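Local coordinates for VlsE1 (Borreliella burgdorferi, PDB 1L8W), which is a variable surface lipoprotein of the Lyme disease spirochaete, whose antigenic switching probably helps the bacterium evade the host immune response, at residues L117-K120 against L121-V125. Residues are numbered along the deposited sequence; the frame is centred on the assembly and turned at random.
Sequences LLDK and LVKAV
Leu117 and Leu121 meet one helical turn apart through different first torsions: at Leu117 the chain leaves opposite the backbone nitrogen (chi1 -169°), whereas CG of Leu121 is anti to the carbonyl carbon (chi1 -66°). The two side chains therefore cross at a slant, and CD2 of Leu117 rests on CG of Leu121 at 4.1 Å. Branched leucine suits both places, since its methyls give each residue an apolar surface for the next turn and, at Leu121, for the helices behind. On the polar side, Asp119 and Lys123 run side by side in the same direction. A bend at chi2 (63°) brings the Lys123 chain back over the preceding turn, its NZ coming near the Asp119 carboxylate; the resulting salt bridge is long, with OD1 of Asp119 3.9 Å from NZ of Lys123, and the place of OD1 is uncertain. The i, i+4 spacing puts these opposite charges on one side of the helix, where the pairing is at most weak.

Beneath the side chains runs regular alpha-helical i to i+4 bonding, from Leu121 N to Leu117 O (3.1 Å) through to Ala124 N and Lys120 O (2.9 Å). Lys120 runs extended back toward the helix start, touching Ala169 of helix 153-170 yet staying exposed.

The segment belongs to helix 106-131. Leu121 and beta-branched Val122 pack on Leu73 of helix 59-80, and apolar Leu118 shares Val324 of helix 294-333 with Leu121; short Ala124 and Val125 meet Ile166 of helix 153-170, so three helices contact the side bearing the buried residues.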
ATOM      1  N   LEU A 117      12.668  18.822   6.630  1.00 32.78           N
ATOM      2  CA  LEU A 117      11.613  18.163   5.875  1.00 29.84           C
ATOM      3  C   LEU A 117      12.236  16.918   5.247  1.00 28.16           C
ATOM      4  O   LEU A 117      11.735  15.806   5.425  1.00 27.07           O
ATOM      5  CB  LEU A 117      11.081  19.119   4.793  1.00 27.53           C
ATOM      6  CG  LEU A 117       9.807  18.845   3.979  1.00 27.93           C
ATOM      7  CD1 LEU A 117      10.166  18.725   2.514  1.00 27.09           C
ATOM      8  CD2 LEU A 117       9.083  17.599   4.476  1.00 26.02           C
ATOM      9  N   LEU A 118      13.343  17.108   4.531  1.00 26.00           N
ATOM     10  CA  LEU A 118      14.036  15.992   3.896  1.00 26.87           C
ATOM     11  C   LEU A 118      14.373  14.901   4.913  1.00 26.69           C
ATOM     12  O   LEU A 118      14.224  13.714   4.626  1.00 25.23           O
ATOM     13  CB  LEU A 118      15.311  16.483   3.207  1.00 24.60           C
ATOM     14  CG  LEU A 118      15.076  17.336   1.956  1.00 24.08           C
ATOM     15  CD1 LEU A 118      16.358  18.053   1.558  1.00 22.56           C
ATOM     16  CD2 LEU A 118      14.573  16.454   0.823  1.00 16.91           C
ATOM     17  N   ASP A 119      14.822  15.305   6.101  1.00 28.80           N
ATOM     18  CA  ASP A 119      15.159  14.354   7.166  1.00 29.58           C
ATOM     19  C   ASP A 119      13.966  13.505   7.577  1.00 27.59           C
ATOM     20  O   ASP A 119      14.088  12.295   7.753  1.00 28.34           O
ATOM     21  CB  ASP A 119      15.676  15.081   8.412  1.00 32.88           C
ATOM     22  CG  ASP A 119      17.147  15.408   8.328  1.00 35.63           C
ATOM     23  OD1 ASP A 119      17.849  14.760   7.518  1.00 39.24           O
ATOM     24  OD2 ASP A 119      17.603  16.296   9.081  1.00 37.27           O
ATOM     25  N   LYS A 120      12.820  14.154   7.745  1.00 26.27           N
ATOM     26  CA  LYS A 120      11.596  13.475   8.144  1.00 26.62           C
ATOM     27  C   LYS A 120      11.154  12.442   7.111  1.00 24.97           C
ATOM     28  O   LYS A 120      10.688  11.356   7.462  1.00 22.26           O
ATOM     29  CB  LYS A 120      10.480  14.502   8.357  1.00 29.14           C
ATOM     30  CG  LYS A 120      10.783  15.510   9.463  1.00 32.68           C
ATOM     31  CD  LYS A 120       9.634  16.479   9.701  1.00 32.67           C
ATOM     32  CE  LYS A 120       9.967  17.422  10.848  1.00 33.00           C
ATOM     33  NZ  LYS A 120       8.925  18.461  11.035  1.00 34.53           N
ATOM     34  N   LEU A 121      11.306  12.790   5.841  1.00 23.96           N
ATOM     35  CA  LEU A 121      10.921  11.911   4.755  1.00 25.18           C
ATOM     36  C   LEU A 121      11.822  10.673   4.729  1.00 25.81           C
ATOM     37  O   LEU A 121      11.336   9.546   4.659  1.00 26.20           O
ATOM     38  CB  LEU A 121      10.997  12.666   3.420  1.00 24.06           C
ATOM     39  CG  LEU A 121      10.013  13.825   3.193  1.00 23.16           C
ATOM     40  CD1 LEU A 121      10.399  14.608   1.939  1.00 23.92           C
ATOM     41  CD2 LEU A 121       8.601  13.285   3.063  1.00 24.43           C
ATOM     42  N   VAL A 122      13.132  10.881   4.804  1.00 26.36           N
ATOM     43  CA  VAL A 122      14.068   9.763   4.779  1.00 25.28           C
ATOM     44  C   VAL A 122      13.783   8.793   5.920  1.00 23.81           C
ATOM     45  O   VAL A 122      13.719   7.581   5.708  1.00 25.22           O
ATOM     46  CB  VAL A 122      15.527  10.253   4.868  1.00 27.63           C
ATOM     47  CG1 VAL A 122      16.478   9.064   4.939  1.00 25.41           C
ATOM     48  CG2 VAL A 122      15.849  11.121   3.653  1.00 24.72           C
ATOM     49  N   LYS A 123      13.606   9.327   7.123  1.00 22.98           N
ATOM     50  CA  LYS A 123      13.304   8.496   8.285  1.00 23.58           C
ATOM     51  C   LYS A 123      11.981   7.764   8.086  1.00 22.46           C
ATOM     52  O   LYS A 123      11.835   6.606   8.480  1.00 21.47           O
ATOM     53  CB  LYS A 123      13.227   9.352   9.550  1.00 26.95           C
ATOM     54  CG  LYS A 123      14.571   9.585  10.256  1.00 33.69           C
ATOM     55  CD  LYS A 123      15.580  10.360   9.399  1.00 35.98           C
ATOM     56  CE  LYS A 123      16.944  10.447  10.093  1.00 38.50           C
ATOM     57  NZ  LYS A 123      17.937  11.266   9.330  1.00 40.75           N
ATOM     58  N   ALA A 124      11.020   8.445   7.466  1.00 20.35           N
ATOM     59  CA  ALA A 124       9.710   7.859   7.213  1.00 20.01           C
ATOM     60  C   ALA A 124       9.773   6.739   6.172  1.00 20.11           C
ATOM     61  O   ALA A 124       9.181   5.673   6.371  1.00 19.25           O
ATOM     62  CB  ALA A 124       8.724   8.945   6.765  1.00 19.31           C
ATOM     63  N   VAL A 125      10.489   6.964   5.068  1.00 18.93           N
ATOM     64  CA  VAL A 125      10.574   5.926   4.047  1.00 19.56           C
ATOM     65  C   VAL A 125      11.375   4.739   4.566  1.00 20.18           C
ATOM     66  O   VAL A 125      11.084   3.598   4.214  1.00 21.14           O
ATOM     67  CB  VAL A 125      11.217   6.431   2.709  1.00 22.68           C
ATOM     68  CG1 VAL A 125      10.562   7.749   2.266  1.00 17.48           C
ATOM     69  CG2 VAL A 125      12.720   6.565   2.850  1.00 23.58           C
TER